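Local coordinates for glycerate dehydrogenase related protein (Thermoplasma acidophilum, PDB 3GVX), which probably reduces glyoxylate or hydroxypyruvate with a nicotinamide cofactor, as a member of the D-isomer specific 2-hydroxyacid dehydrogenase family, at residues B[176-181]-B[206-211]; B[123-128]-B[144-149]. One frame throughout, in Å; residues are numbered along the deposited sequence.

Contact 1. Residues B[176-181]-B[206-211]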
loop_
_atom_site.group_PDB
_atom_site.type_symbol
_atom_site.label_atom_id
_atom_site.label_comp_id
_atom_site.label_asym_id
_atom_site.label_seq_id
_atom_site.Cartn_x
_atom_site.Cartn_y
_atom_site.Cartn_z
ATOM N N PHE B 176 3.376 1.687 -14.561
ATOM C CA PHE B 176 2.238 2.308 -13.924
ATOM C C PHE B 176 2.439 3.799 -14.035
ATOM O O PHE B 176 3.549 4.299 -13.888
ATOM C CB PHE B 176 2.177 1.941 -12.444
ATOM C CG PHE B 176 2.057 0.475 -12.184
ATOM C CD1 PHE B 176 0.813 -0.123 -12.048
ATOM C CD2 PHE B 176 3.184 -0.316 -12.097
ATOM C CE1 PHE B 176 0.701 -1.485 -11.833
ATOM C CE2 PHE B 176 3.078 -1.684 -11.882
ATOM C CZ PHE B 176 1.836 -2.265 -11.751
ATOM N N VAL B 177 1.364 4.511 -14.310
ATOM C CA VAL B 177 1.443 5.944 -14.405
ATOM C C VAL B 177 0.371 6.558 -13.556
ATOM O O VAL B 177 -0.809 6.217 -13.660
ATOM C CB VAL B 177 1.262 6.453 -15.835
ATOM C CG1 VAL B 177 0.949 7.959 -15.798
ATOM C CG2 VAL B 177 2.515 6.158 -16.658
ATOM N N LEU B 178 0.797 7.462 -12.693
ATOM C CA LEU B 178 -0.137 8.147 -11.844
ATOM C C LEU B 178 -0.254 9.601 -12.280
ATOM O O LEU B 178 0.744 10.297 -12.456
ATOM C CB LEU B 178 0.304 8.102 -10.390
ATOM C CG LEU B 178 -0.754 8.858 -9.592
ATOM C CD1 LEU B 178 -1.654 7.874 -8.836
ATOM C CD2 LEU B 178 -0.056 9.859 -8.680
ATOM N N ILE B 179 -1.481 10.062 -12.449
ATOM C CA ILE B 179 -1.673 11.436 -12.842
ATOM C C ILE B 179 -2.072 12.240 -11.627
ATOM O O ILE B 179 -3.114 12.018 -11.031
ATOM C CB ILE B 179 -2.736 11.581 -13.924
ATOM C CG1 ILE B 179 -2.351 10.705 -15.118
ATOM C CG2 ILE B 179 -2.859 13.054 -14.318
ATOM C CD1 ILE B 179 -3.476 10.426 -16.060
ATOM N N ALA B 180 -1.195 13.155 -11.249
ATOM C CA ALA B 180 -1.428 14.014 -10.111
ATOM C C ALA B 180 -0.883 15.399 -10.470
ATOM O O ALA B 180 -0.018 15.937 -9.794
ATOM C CB ALA B 180 -0.722 13.455 -8.924
ATOM N N ILE B 181 -1.400 15.957 -11.557
ATOM C CA ILE B 181 -0.946 17.248 -12.032
ATOM C C ILE B 181 -2.122 18.223 -12.091
ATOM O O ILE B 181 -3.245 17.836 -12.396
ATOM C CB ILE B 181 -0.293 17.094 -13.429
ATOM C CG1 ILE B 181 0.645 18.269 -13.716
ATOM C CG2 ILE B 181 -1.381 16.941 -14.491
ATOM C CD1 ILE B 181 1.651 17.984 -14.801
ATOM N N VAL B 206 -3.498 5.596 -13.385
ATOM C CA VAL B 206 -4.270 6.003 -12.238
ATOM C C VAL B 206 -4.430 7.515 -12.268
ATOM O O VAL B 206 -3.450 8.261 -12.339
ATOM C CB VAL B 206 -3.570 5.592 -10.933
ATOM C CG1 VAL B 206 -4.546 5.687 -9.780
ATOM C CG2 VAL B 206 -2.972 4.188 -11.082
ATOM N N ASN B 207 -5.673 7.964 -12.207
ATOM C CA ASN B 207 -5.948 9.387 -12.240
ATOM C C ASN B 207 -6.517 9.917 -10.935
ATOM O O ASN B 207 -7.643 9.595 -10.564
ATOM C CB ASN B 207 -6.927 9.707 -13.369
ATOM C CG ASN B 207 -6.947 11.179 -13.708
ATOM O OD1 ASN B 207 -6.596 12.023 -12.881
ATOM N ND2 ASN B 207 -7.367 11.498 -14.923
ATOM N N VAL B 208 -5.733 10.718 -10.225
ATOM C CA VAL B 208 -6.213 11.327 -8.995
ATOM C C VAL B 208 -6.106 12.852 -9.108
ATOM O O VAL B 208 -6.034 13.558 -8.109
ATOM C CB VAL B 208 -5.429 10.846 -7.751
ATOM C CG1 VAL B 208 -5.778 9.405 -7.439
ATOM C CG2 VAL B 208 -3.930 11.035 -7.970
ATOM N N ALA B 209 -6.099 13.345 -10.341
ATOM C CA ALA B 209 -6.014 14.781 -10.590
ATOM C C ALA B 209 -7.379 15.311 -11.029
ATOM O O ALA B 209 -8.277 15.485 -10.221
ATOM C CB ALA B 209 -4.949 15.063 -11.661
ATOM N N ARG B 210 -7.532 15.529 -12.321
ATOM C CA ARG B 210 -8.786 16.020 -12.856
ATOM C C ARG B 210 -9.088 15.295 -14.147
ATOM O O ARG B 210 -8.183 14.977 -14.920
ATOM C CB ARG B 210 -8.690 17.527 -13.086
ATOM C CG ARG B 210 -8.648 18.346 -11.801
ATOM C CD ARG B 210 -10.054 18.483 -11.237
ATOM N NE ARG B 210 -10.158 18.055 -9.843
ATOM C CZ ARG B 210 -10.049 18.858 -8.788
ATOM N NH1 ARG B 210 -9.831 20.153 -8.960
ATOM N NH2 ARG B 210 -10.155 18.367 -7.558
ATOM N N ALA B 211 -10.365 15.021 -14.366
ATOM C CA ALA B 211 -10.790 14.330 -15.562
ATOM C C ALA B 211 -10.360 15.094 -16.819
ATOM O O ALA B 211 -9.925 14.487 -17.800
ATOM C CB ALA B 211 -12.307 14.128 -15.540
#

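Contact 2. Residues B[123-128]-B[144-149]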
loop_
_atom_site.group_PDB
_atom_site.type_symbol
_atom_site.label_atom_id
_atom_site.label_comp_id
_atom_site.label_asym_id
_atom_site.label_seq_id
_atom_site.Cartn_x
_atom_site.Cartn_y
_atom_site.Cartn_z
ATOM N N LYS B 123 8.858 -2.751 -10.025
ATOM C CA LYS B 123 8.335 -2.018 -11.152
ATOM C C LYS B 123 8.520 -0.506 -11.148
ATOM O O LYS B 123 8.731 0.116 -10.112
ATOM C CB LYS B 123 6.877 -2.386 -11.352
ATOM C CG LYS B 123 6.766 -3.710 -12.039
ATOM C CD LYS B 123 5.484 -4.374 -11.711
ATOM C CE LYS B 123 5.223 -5.501 -12.678
ATOM N NZ LYS B 123 6.355 -6.436 -12.687
ATOM N N ALA B 124 8.413 0.061 -12.343
ATOM C CA ALA B 124 8.579 1.487 -12.528
ATOM C C ALA B 124 7.256 2.239 -12.483
ATOM O O ALA B 124 6.361 2.029 -13.305
ATOM C CB ALA B 124 9.306 1.750 -13.847
ATOM N N LEU B 125 7.136 3.112 -11.492
ATOM C CA LEU B 125 5.944 3.933 -11.322
ATOM C C LEU B 125 6.246 5.344 -11.835
ATOM O O LEU B 125 7.100 6.048 -11.286
ATOM C CB LEU B 125 5.530 3.990 -9.849
ATOM C CG LEU B 125 4.500 5.060 -9.482
ATOM C CD1 LEU B 125 3.197 4.855 -10.260
ATOM C CD2 LEU B 125 4.278 5.029 -7.983
ATOM N N GLY B 126 5.553 5.738 -12.898
ATOM C CA GLY B 126 5.733 7.057 -13.471
ATOM C C GLY B 126 4.728 8.026 -12.876
ATOM O O GLY B 126 3.524 7.761 -12.870
ATOM N N ILE B 127 5.219 9.144 -12.348
ATOM C CA ILE B 127 4.338 10.143 -11.758
ATOM C C ILE B 127 4.319 11.411 -12.586
ATOM O O ILE B 127 5.352 12.003 -12.898
ATOM C CB ILE B 127 4.733 10.523 -10.318
ATOM C CG1 ILE B 127 4.722 9.279 -9.432
ATOM C CG2 ILE B 127 3.757 11.562 -9.773
ATOM C CD1 ILE B 127 5.384 9.480 -8.100
ATOM N N LEU B 128 3.115 11.814 -12.935
ATOM C CA LEU B 128 2.909 12.999 -13.729
ATOM C C LEU B 128 2.524 14.118 -12.770
ATOM O O LEU B 128 1.419 14.134 -12.224
ATOM C CB LEU B 128 1.797 12.734 -14.732
ATOM C CG LEU B 128 1.594 13.778 -15.825
ATOM C CD1 LEU B 128 2.856 13.893 -16.685
ATOM C CD2 LEU B 128 0.380 13.373 -16.662
ATOM N N PHE B 144 7.139 0.097 -1.210
ATOM C CA PHE B 144 6.716 -1.102 -1.931
ATOM C C PHE B 144 7.833 -1.649 -2.808
ATOM O O PHE B 144 7.665 -2.657 -3.483
ATOM C CB PHE B 144 5.462 -0.814 -2.780
ATOM C CG PHE B 144 4.172 -0.980 -2.039
ATOM C CD1 PHE B 144 3.677 -2.236 -1.764
ATOM C CD2 PHE B 144 3.454 0.117 -1.599
ATOM C CE1 PHE B 144 2.501 -2.396 -1.069
ATOM C CE2 PHE B 144 2.270 -0.043 -0.898
ATOM C CZ PHE B 144 1.798 -1.304 -0.633
ATOM N N GLY B 145 8.969 -0.966 -2.804
ATOM C CA GLY B 145 10.093 -1.390 -3.608
ATOM C C GLY B 145 10.010 -0.969 -5.063
ATOM O O GLY B 145 10.723 -1.485 -5.905
HETATM N N MSE B 146 9.160 -0.009 -5.372
HETATM C CA MSE B 146 9.024 0.426 -6.752
HETATM C C MSE B 146 10.105 1.422 -7.109
HETATM O O MSE B 146 10.699 2.035 -6.240
HETATM C CB MSE B 146 7.655 1.067 -6.963
HETATM C CG MSE B 146 6.521 0.285 -6.324
HETATM SE SE MSE B 146 4.916 0.961 -6.832
HETATM C CE MSE B 146 4.831 0.399 -8.341
ATOM N N ARG B 147 10.336 1.580 -8.401
ATOM C CA ARG B 147 11.300 2.530 -8.921
ATOM C C ARG B 147 10.413 3.712 -9.301
ATOM O O ARG B 147 9.304 3.515 -9.795
ATOM C CB ARG B 147 11.982 1.924 -10.149
ATOM C CG ARG B 147 12.936 2.826 -10.889
ATOM C CD ARG B 147 13.472 2.106 -12.148
ATOM N NE ARG B 147 14.555 2.850 -12.774
ATOM C CZ ARG B 147 15.686 3.175 -12.158
ATOM N NH1 ARG B 147 15.884 2.812 -10.893
ATOM N NH2 ARG B 147 16.611 3.876 -12.799
ATOM N N VAL B 148 10.877 4.936 -9.085
ATOM C CA VAL B 148 10.040 6.086 -9.393
ATOM C C VAL B 148 10.557 7.034 -10.461
ATOM O O VAL B 148 11.688 7.496 -10.421
ATOM C CB VAL B 148 9.714 6.874 -8.101
ATOM C CG1 VAL B 148 8.957 8.152 -8.430
ATOM C CG2 VAL B 148 8.892 5.980 -7.153
ATOM N N ILE B 149 9.700 7.298 -11.433
ATOM C CA ILE B 149 10.015 8.189 -12.520
ATOM C C ILE B 149 9.055 9.361 -12.415
ATOM O O ILE B 149 7.843 9.194 -12.253
ATOM C CB ILE B 149 9.877 7.462 -13.867
ATOM C CG1 ILE B 149 10.935 6.355 -13.921
ATOM C CG2 ILE B 149 10.030 8.451 -15.028
ATOM C CD1 ILE B 149 10.560 5.178 -14.748
#

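Contact 1. Residues B[176-181]-B[206-211]
Val177 and Ile179 reach across to Val206 through backbone hydrogen bonds, Val206 N donating to Val177 O at 2.8 Å and Ile179 N to Val206 O at 2.7 Å. A third bond, from Val208 N to Ile179 O, carries the pairing past the last bridge, Ile179 with Asn207, to the point where strand 204-207 gives way to a loop. Leu178 can be followed outward from CB, which points to the face it shares with Val206. The chain runs on to CG, anti to the backbone N (chi1 180°) and 3.9 Å from Val206 O; from there CD1 branches against Val206 CB at 3.6 Å and also touches Val208 CG2, which CD2 meets at about the same separation. Helix 79-97 closes this face, where Ala89 meets both Leu178 and Val208. The two strands are parallel neighbours in the Rossmann-type sheet of the probable NAD-binding domain, and strand 176-179, helix 193-196 and strand 204-207 make one beta-alpha-beta unit.

On the opposite face Ile179 lies obliquely across Asn207, its CB 4.0 Å from Asn207 OD1. Here the asparagine uses both ends of its amide: OD1 accepts from Ala209 N at 2.9 Å, an Asx turn that starts the loop, and ND2 is hydrogen-bonded to Tyr231 on the next strand. With bonds at either end, the amide is held against rotation. Put an alanine here and both bonds go, which is likely to leave Ala209 N without its side-chain acceptor, Tyr231 OH without this partner and the turn after the strand freer to move. The turn brings Ala209 CB back against 176-181, 3.9 Å from Ile179 CG2 and 3.3 Å from Ile181 O.

Contact 2. Residues B[123-128]-B[144-149]
Leu125 is gripped by strand 147-151 at both of its peptide polar atoms: its N donates to Arg147 O at 2.8 Å, and its O accepts from Ile149 N at 2.9 Å. The second bond is nearly straight at hydrogen, although the donor stands 30° out of the carbonyl plane. Bonds from Arg147 N to Lys123 O and from Ile127 N to Ile149 O complete a regular parallel ladder. Between the strands themselves, Gly126 CA comes within 3.2 Å of Ile149 O in a CA-H...O contact.

The close packing lies on both faces of this ladder. On one, Ile127 CD1 meets Val148 CG1 obliquely at 3.8 Å, and the selenomethionine Met146, bent at chi3 (75°), brings CE to 4.0 Å from Leu125 CB. On the other, Ile149 CD1 reaches Ala124 CB at 3.8 Å. The solvent side is Arg147: its CB still lies near Lys123 O, but the extended chain carries the guanidinium away from strand 124-128.

Before strand 147-151, Gly145 ends helix 132-143 in a Schellman motif, its positive phi suited to glycine. That helix lies over Leu125, Ile127 and Val148 through Val137, Ala138 and Ala141, whereas strand 124-128 runs between strands 147-151 and 176-179, with strand 162-163 beyond the former.

Overall arrangement
From the N terminus the chain first passes through a separate five-stranded parallel sheet and helices 79-97 and 100-108, then enters the seven-stranded sheet at strand 124-128. Contact 2 closes the first loop there, bringing the chain back beside that strand after helix 132-143. Contact 1 closes a second, later loop, from strand 176-179 through helix 193-196 to strand 204-207. The loops follow in series, neither enclosing nor crossing the other. They join in the sheet itself: strand 176-179 lies directly beside strand 124-128, with Phe176 O and Leu178 N probably hydrogen-bonded to Gly126. Contact 2 thus builds outward toward strand 162-163, and contact 1 toward strand 250-252.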